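Local structure of 2L protein (Yaba-like disease virus, 3IT8) at residues L3-T8 / L168-M173; F21-N26 / N62-N67. The protein probably binds and neutralises host tumour necrosis factor, using an N-terminal domain that resembles MHC class I heavy chains joined to an immunoglobulin-like domain. All blocks are in the same frame, centred on the assembly; numbering follows the deposited sequence.

Contact 1: L3-T8 / L168-M173. With NAG (2-acetamido-2-deoxy-beta-D-glucopyranose), chain M.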
# COMPACT_ATOMS: atom_id res chain seq x y z
N LEU D 3 -22.43 13.87 -23.68
CA LEU D 3 -22.09 13.18 -24.92
C LEU D 3 -23.25 12.21 -25.24
O LEU D 3 -23.52 11.27 -24.48
CB LEU D 3 -20.77 12.42 -24.80
CG LEU D 3 -20.30 11.78 -26.12
CD1 LEU D 3 -20.22 12.82 -27.23
CD2 LEU D 3 -18.93 11.15 -25.94
N LYS D 4 -23.95 12.44 -26.35
CA LYS D 4 -25.08 11.58 -26.70
C LYS D 4 -24.99 10.98 -28.10
O LYS D 4 -24.70 11.68 -29.06
CB LYS D 4 -26.39 12.37 -26.57
CG LYS D 4 -27.62 11.53 -26.83
CD LYS D 4 -28.92 12.31 -26.67
CE LYS D 4 -29.15 13.29 -27.81
NZ LYS D 4 -30.51 13.93 -27.72
N TYR D 5 -25.23 9.67 -28.20
CA TYR D 5 -25.24 8.95 -29.48
C TYR D 5 -26.68 8.48 -29.75
O TYR D 5 -27.32 7.88 -28.88
CB TYR D 5 -24.32 7.73 -29.40
CG TYR D 5 -22.85 8.06 -29.50
CD1 TYR D 5 -22.40 9.38 -29.50
CD2 TYR D 5 -21.89 7.04 -29.57
CE1 TYR D 5 -21.03 9.68 -29.57
CE2 TYR D 5 -20.52 7.33 -29.64
CZ TYR D 5 -20.10 8.65 -29.63
OH TYR D 5 -18.76 8.94 -29.68
N ASN D 6 -27.19 8.76 -30.93
CA ASN D 6 -28.57 8.40 -31.29
C ASN D 6 -28.58 7.66 -32.62
O ASN D 6 -28.22 8.23 -33.64
CB ASN D 6 -29.43 9.69 -31.37
CG ASN D 6 -30.90 9.43 -31.70
OD1 ASN D 6 -31.32 8.29 -31.95
ND2 ASN D 6 -31.67 10.52 -31.71
N TYR D 7 -28.96 6.39 -32.60
CA TYR D 7 -29.06 5.62 -33.82
C TYR D 7 -30.55 5.40 -34.06
O TYR D 7 -31.26 4.95 -33.16
CB TYR D 7 -28.40 4.24 -33.68
CG TYR D 7 -26.92 4.25 -33.45
CD1 TYR D 7 -26.41 4.42 -32.16
CD2 TYR D 7 -26.03 4.00 -34.49
CE1 TYR D 7 -25.04 4.33 -31.92
CE2 TYR D 7 -24.66 3.92 -34.26
CZ TYR D 7 -24.17 4.08 -32.96
OH TYR D 7 -22.82 3.96 -32.69
N THR D 8 -31.03 5.68 -35.27
CA THR D 8 -32.44 5.49 -35.54
C THR D 8 -32.80 4.92 -36.91
O THR D 8 -32.38 5.47 -37.93
CB THR D 8 -33.20 6.81 -35.37
OG1 THR D 8 -32.89 7.38 -34.10
CG2 THR D 8 -34.70 6.57 -35.45
N LEU D 168 -14.16 13.19 -22.62
CA LEU D 168 -13.06 14.08 -22.25
C LEU D 168 -12.27 14.58 -23.46
O LEU D 168 -11.74 15.69 -23.45
CB LEU D 168 -12.13 13.39 -21.25
CG LEU D 168 -12.75 13.05 -19.88
CD1 LEU D 168 -11.72 12.40 -19.00
CD2 LEU D 168 -13.30 14.30 -19.20
N ASP D 169 -12.21 13.77 -24.51
CA ASP D 169 -11.51 14.19 -25.72
C ASP D 169 -12.35 15.25 -26.45
O ASP D 169 -11.81 16.21 -27.01
CB ASP D 169 -11.26 13.01 -26.66
CG ASP D 169 -10.21 12.05 -26.12
OD1 ASP D 169 -9.17 12.54 -25.62
OD2 ASP D 169 -10.42 10.81 -26.21
N TYR D 170 -13.67 15.08 -26.43
CA TYR D 170 -14.55 16.04 -27.08
C TYR D 170 -14.36 17.39 -26.40
O TYR D 170 -14.18 18.42 -27.06
CB TYR D 170 -16.01 15.62 -26.97
CG TYR D 170 -16.43 14.50 -27.91
CD1 TYR D 170 -16.00 13.19 -27.70
CD2 TYR D 170 -17.28 14.74 -28.98
CE1 TYR D 170 -16.42 12.15 -28.53
CE2 TYR D 170 -17.70 13.71 -29.82
CZ TYR D 170 -17.27 12.42 -29.58
OH TYR D 170 -17.69 11.39 -30.37
N GLN D 171 -14.40 17.36 -25.07
CA GLN D 171 -14.26 18.57 -24.28
C GLN D 171 -13.01 19.33 -24.66
O GLN D 171 -13.06 20.54 -24.86
CB GLN D 171 -14.23 18.23 -22.80
CG GLN D 171 -14.07 19.44 -21.94
CD GLN D 171 -14.20 19.12 -20.48
OE1 GLN D 171 -13.53 18.21 -19.97
NE2 GLN D 171 -15.06 19.86 -19.79
N LYS D 172 -11.88 18.63 -24.77
CA LYS D 172 -10.62 19.28 -25.15
C LYS D 172 -10.72 20.01 -26.48
O LYS D 172 -10.36 21.18 -26.59
CB LYS D 172 -9.49 18.26 -25.28
CG LYS D 172 -8.90 17.80 -23.99
CD LYS D 172 -7.64 17.00 -24.23
CE LYS D 172 -7.01 16.53 -22.91
NZ LYS D 172 -5.67 15.90 -23.07
N MET D 173 -11.22 19.32 -27.50
CA MET D 173 -11.34 19.92 -28.82
C MET D 173 -12.46 20.93 -28.93
O MET D 173 -12.51 21.68 -29.88
CB MET D 173 -11.51 18.83 -29.87
CG MET D 173 -10.31 17.92 -29.96
SD MET D 173 -10.45 16.60 -31.17
CE MET D 173 -11.06 15.30 -30.19
C1 NAG M . -33.03 10.50 -32.23
C2 NAG M . -33.92 11.38 -31.35
C3 NAG M . -35.36 11.38 -31.91
C4 NAG M . -35.35 11.85 -33.37
C5 NAG M . -34.41 10.92 -34.15
C6 NAG M . -34.30 11.27 -35.62
C7 NAG M . -33.14 11.50 -29.07
C8 NAG M . -33.45 11.20 -27.62
N2 NAG M . -33.89 10.89 -29.99
O3 NAG M . -36.19 12.22 -31.13
O4 NAG M . -36.68 11.84 -33.92
O5 NAG M . -33.07 10.98 -33.58
O6 NAG M . -33.45 12.38 -35.83
O7 NAG M . -32.23 12.28 -29.35
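L3 and Y5, two residues apart on strand 2-10, both reach Y170 on helix 148-174, one through its methyl groups and the other through a hydroxyl. L3 CD1 lies over the centre of the Y170 ring, 3.8 Å from the centroid and 12° off the ring normal, a clear CH-pi contact. Its sister branch CD2 sits above the same face near the rim, 3.7 Å from Y170 CE1. With CG of L3 turned opposite the backbone N (chi1 -175°), both branches are laid over one face of the ring, and the two side chains meet at about a right angle. The other contact is polar: Y5 OH donates a hydrogen bond of 2.8 Å to Y170 OH, which sits at the edge of the Y5 ring, near its plane.

In the next shell, Y170 OH is hydrogen-bonded to T59 OG1 and probably also to D23 OD2 on the neighbouring strand, while its ring stacks with F51. Y5 stacks with F158 of helix 148-174 and meets Y64 and F21 edge-to-face. Y170 and F158 thus bring helix 148-174 onto the sheet floor of the MHC-like domain through Y5.

The strand's opposite face carries sugar. N6 ND2 is covalently bonded to C1 of an N-acetylglucosamine, and K4 contributes a hydrogen bond from NZ to O7 of its acetamido group, at 2.9 Å. Toward the helix, by contrast, the tyrosine hydroxyls lie within a buried shell. Y170 OH accepts from Y5 and pairs with T59 OG1; if its probable bond to D23 holds as well, the group would form a small polar network that could stabilise a buried carboxylate.

Contact 2: F21-N26 / N62-N67. With NAG (2-acetamido-2-deoxy-beta-D-glucopyranose), chain M.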
# COMPACT_ATOMS: atom_id res chain seq x y z
N PHE D 21 -27.80 8.55 -37.71
CA PHE D 21 -27.02 8.54 -36.50
C PHE D 21 -26.59 9.96 -36.18
O PHE D 21 -26.18 10.71 -37.07
CB PHE D 21 -25.78 7.69 -36.66
CG PHE D 21 -24.80 7.88 -35.56
CD1 PHE D 21 -25.02 7.29 -34.32
CD2 PHE D 21 -23.70 8.72 -35.73
CE1 PHE D 21 -24.16 7.54 -33.26
CE2 PHE D 21 -22.84 8.98 -34.68
CZ PHE D 21 -23.07 8.39 -33.43
N TYR D 22 -26.70 10.34 -34.92
CA TYR D 22 -26.29 11.67 -34.50
C TYR D 22 -25.36 11.58 -33.31
O TYR D 22 -25.59 10.80 -32.40
CB TYR D 22 -27.50 12.54 -34.11
CG TYR D 22 -28.43 12.90 -35.24
CD1 TYR D 22 -29.66 12.27 -35.38
CD2 TYR D 22 -28.07 13.86 -36.19
CE1 TYR D 22 -30.52 12.59 -36.43
CE2 TYR D 22 -28.92 14.19 -37.24
CZ TYR D 22 -30.14 13.55 -37.36
OH TYR D 22 -31.01 13.88 -38.38
N ASP D 23 -24.30 12.37 -33.36
CA ASP D 23 -23.32 12.45 -32.28
C ASP D 23 -23.42 13.89 -31.75
O ASP D 23 -23.10 14.85 -32.46
CB ASP D 23 -21.92 12.21 -32.83
CG ASP D 23 -20.87 12.17 -31.75
OD1 ASP D 23 -21.03 12.87 -30.73
OD2 ASP D 23 -19.86 11.46 -31.91
N HIS D 24 -23.88 14.06 -30.52
CA HIS D 24 -24.02 15.39 -29.93
C HIS D 24 -23.18 15.60 -28.68
O HIS D 24 -23.27 14.82 -27.72
CB HIS D 24 -25.47 15.67 -29.57
CG HIS D 24 -26.35 15.96 -30.75
ND1 HIS D 24 -26.30 17.15 -31.44
CD2 HIS D 24 -27.33 15.23 -31.33
CE1 HIS D 24 -27.21 17.14 -32.39
NE2 HIS D 24 -27.85 15.98 -32.34
N TYR D 25 -22.36 16.64 -28.69
CA TYR D 25 -21.56 17.01 -27.51
C TYR D 25 -22.32 18.23 -26.98
O TYR D 25 -22.35 19.27 -27.63
CB TYR D 25 -20.15 17.42 -27.90
CG TYR D 25 -19.38 17.88 -26.71
CD1 TYR D 25 -19.00 16.99 -25.71
CD2 TYR D 25 -19.07 19.23 -26.54
CE1 TYR D 25 -18.34 17.42 -24.56
CE2 TYR D 25 -18.41 19.67 -25.39
CZ TYR D 25 -18.05 18.76 -24.41
OH TYR D 25 -17.41 19.20 -23.28
N ASN D 26 -22.93 18.11 -25.80
CA ASN D 26 -23.76 19.20 -25.27
C ASN D 26 -24.83 19.34 -26.33
O ASN D 26 -25.36 18.34 -26.79
CB ASN D 26 -22.97 20.51 -25.15
CG ASN D 26 -22.02 20.51 -23.98
OD1 ASN D 26 -22.07 19.63 -23.13
ND2 ASN D 26 -21.15 21.51 -23.92
N ASN D 62 -15.23 2.67 -37.57
CA ASN D 62 -16.18 2.23 -38.60
C ASN D 62 -17.37 3.16 -38.58
O ASN D 62 -18.51 2.71 -38.58
CB ASN D 62 -16.69 0.82 -38.33
CG ASN D 62 -15.59 -0.13 -37.97
OD1 ASN D 62 -14.43 0.25 -37.88
ND2 ASN D 62 -15.95 -1.39 -37.76
N ASP D 63 -17.11 4.46 -38.55
CA ASP D 63 -18.17 5.44 -38.50
C ASP D 63 -19.16 4.99 -37.44
O ASP D 63 -20.32 4.70 -37.75
CB ASP D 63 -18.86 5.56 -39.85
CG ASP D 63 -17.90 5.95 -40.95
OD1 ASP D 63 -17.24 7.00 -40.80
OD2 ASP D 63 -17.81 5.21 -41.95
N TYR D 64 -18.68 4.91 -36.20
CA TYR D 64 -19.50 4.54 -35.06
C TYR D 64 -20.22 3.21 -35.21
O TYR D 64 -21.34 3.05 -34.71
CB TYR D 64 -20.55 5.64 -34.79
CG TYR D 64 -19.97 7.03 -34.66
CD1 TYR D 64 -19.42 7.68 -35.75
CD2 TYR D 64 -19.97 7.69 -33.42
CE1 TYR D 64 -18.87 8.95 -35.64
CE2 TYR D 64 -19.42 8.95 -33.29
CZ TYR D 64 -18.87 9.58 -34.40
OH TYR D 64 -18.34 10.85 -34.27
N ASN D 65 -19.57 2.25 -35.87
CA ASN D 65 -20.17 0.94 -36.10
C ASN D 65 -21.56 1.11 -36.69
O ASN D 65 -22.47 0.34 -36.36
CB ASN D 65 -20.28 0.18 -34.78
CG ASN D 65 -18.93 -0.08 -34.15
OD1 ASN D 65 -18.72 0.24 -32.98
ND2 ASN D 65 -18.01 -0.67 -34.90
N PHE D 66 -21.75 2.12 -37.54
CA PHE D 66 -23.05 2.39 -38.14
C PHE D 66 -23.66 1.23 -38.94
O PHE D 66 -24.81 0.86 -38.71
CB PHE D 66 -23.01 3.61 -39.04
CG PHE D 66 -24.34 3.99 -39.58
CD1 PHE D 66 -25.23 4.73 -38.82
CD2 PHE D 66 -24.75 3.54 -40.82
CE1 PHE D 66 -26.51 5.03 -39.30
CE2 PHE D 66 -26.03 3.83 -41.31
CZ PHE D 66 -26.91 4.58 -40.54
N ASN D 67 -22.90 0.68 -39.88
CA ASN D 67 -23.42 -0.41 -40.68
C ASN D 67 -23.88 -1.53 -39.76
O ASN D 67 -24.95 -2.09 -39.97
CB ASN D 67 -22.36 -0.94 -41.64
CG ASN D 67 -21.83 0.15 -42.56
OD1 ASN D 67 -22.56 1.05 -42.94
ND2 ASN D 67 -20.57 0.05 -42.93
C1 NAG M . -33.03 10.50 -32.23
C2 NAG M . -33.92 11.38 -31.35
C3 NAG M . -35.36 11.38 -31.91
C4 NAG M . -35.35 11.85 -33.37
C5 NAG M . -34.41 10.92 -34.15
C6 NAG M . -34.30 11.27 -35.62
C7 NAG M . -33.14 11.50 -29.07
C8 NAG M . -33.45 11.20 -27.62
N2 NAG M . -33.89 10.89 -29.99
O3 NAG M . -36.19 12.22 -31.13
O4 NAG M . -36.68 11.84 -33.92
O5 NAG M . -33.07 10.98 -33.58
O6 NAG M . -33.45 12.38 -35.83
O7 NAG M . -32.23 12.28 -29.35
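F21 packs against Y64 and F66 where the sheet floor of this MHC-like domain meets segment N62-N67. Strand 21-25 and that segment run at 140° to each other, with axes 9.5 Å apart at their closest. The tight part is aromatic. The F21 and Y64 rings meet obliquely, with centroids 4.5 Å apart and planes at 41°, and Y64 CB stands over the F21 face in a CH-pi contact, 4.2 Å from its centroid. Y7 also meets the F21 ring, and F66 touches I33 of the next strand.

The loose side is different in kind. Y22, next along the strand, points away from segment N62-N67 and places its ring beside the sugar on N6, near O6, where it is partly exposed. At the far end of the contact, N62 and D63 are exposed and poorly ordered, D63 leaning against a crystal neighbour.

Between these extremes lies a polar link to D23, whose carboxylate plane stands almost perpendicular to the Y64 ring. The hydrogen bond from Y64 OH to D23 OD2 is doubtful, because the place of OD2 is less sure in the model; D23 has another probable partner in Y170. The firmer detail is on the backbone side of F21: with CG of F66 swung away from its backbone N (chi1 -175°), the F66 ring turns an edge to F21, whose CB lies 3.7 Å from F66 CD1.

Overall arrangement
Both contacts pack a flanking part of the chain on the same antiparallel sheet, through neighbouring strands 2-10 and 18-25, and their centres lie about 8 Å apart. Contact 1 holds helix 148-174 and contact 2 holds segment 62-67, which runs on into the helix ending at residue 82, so together they join both flanks of the MHC-like domain to its floor. Each is buried where its side chains meet. Contact 1 combines a leucine over a tyrosine face with a hydroxyl pair, whereas contact 2 is mainly phenyl and phenol packing. They fuse through D23, which probably bonds to Y170, and through Y7 OH, which probably bonds to the backbone O of Y64. Beneath the floor, both strands contribute to the surroundings of one glycan.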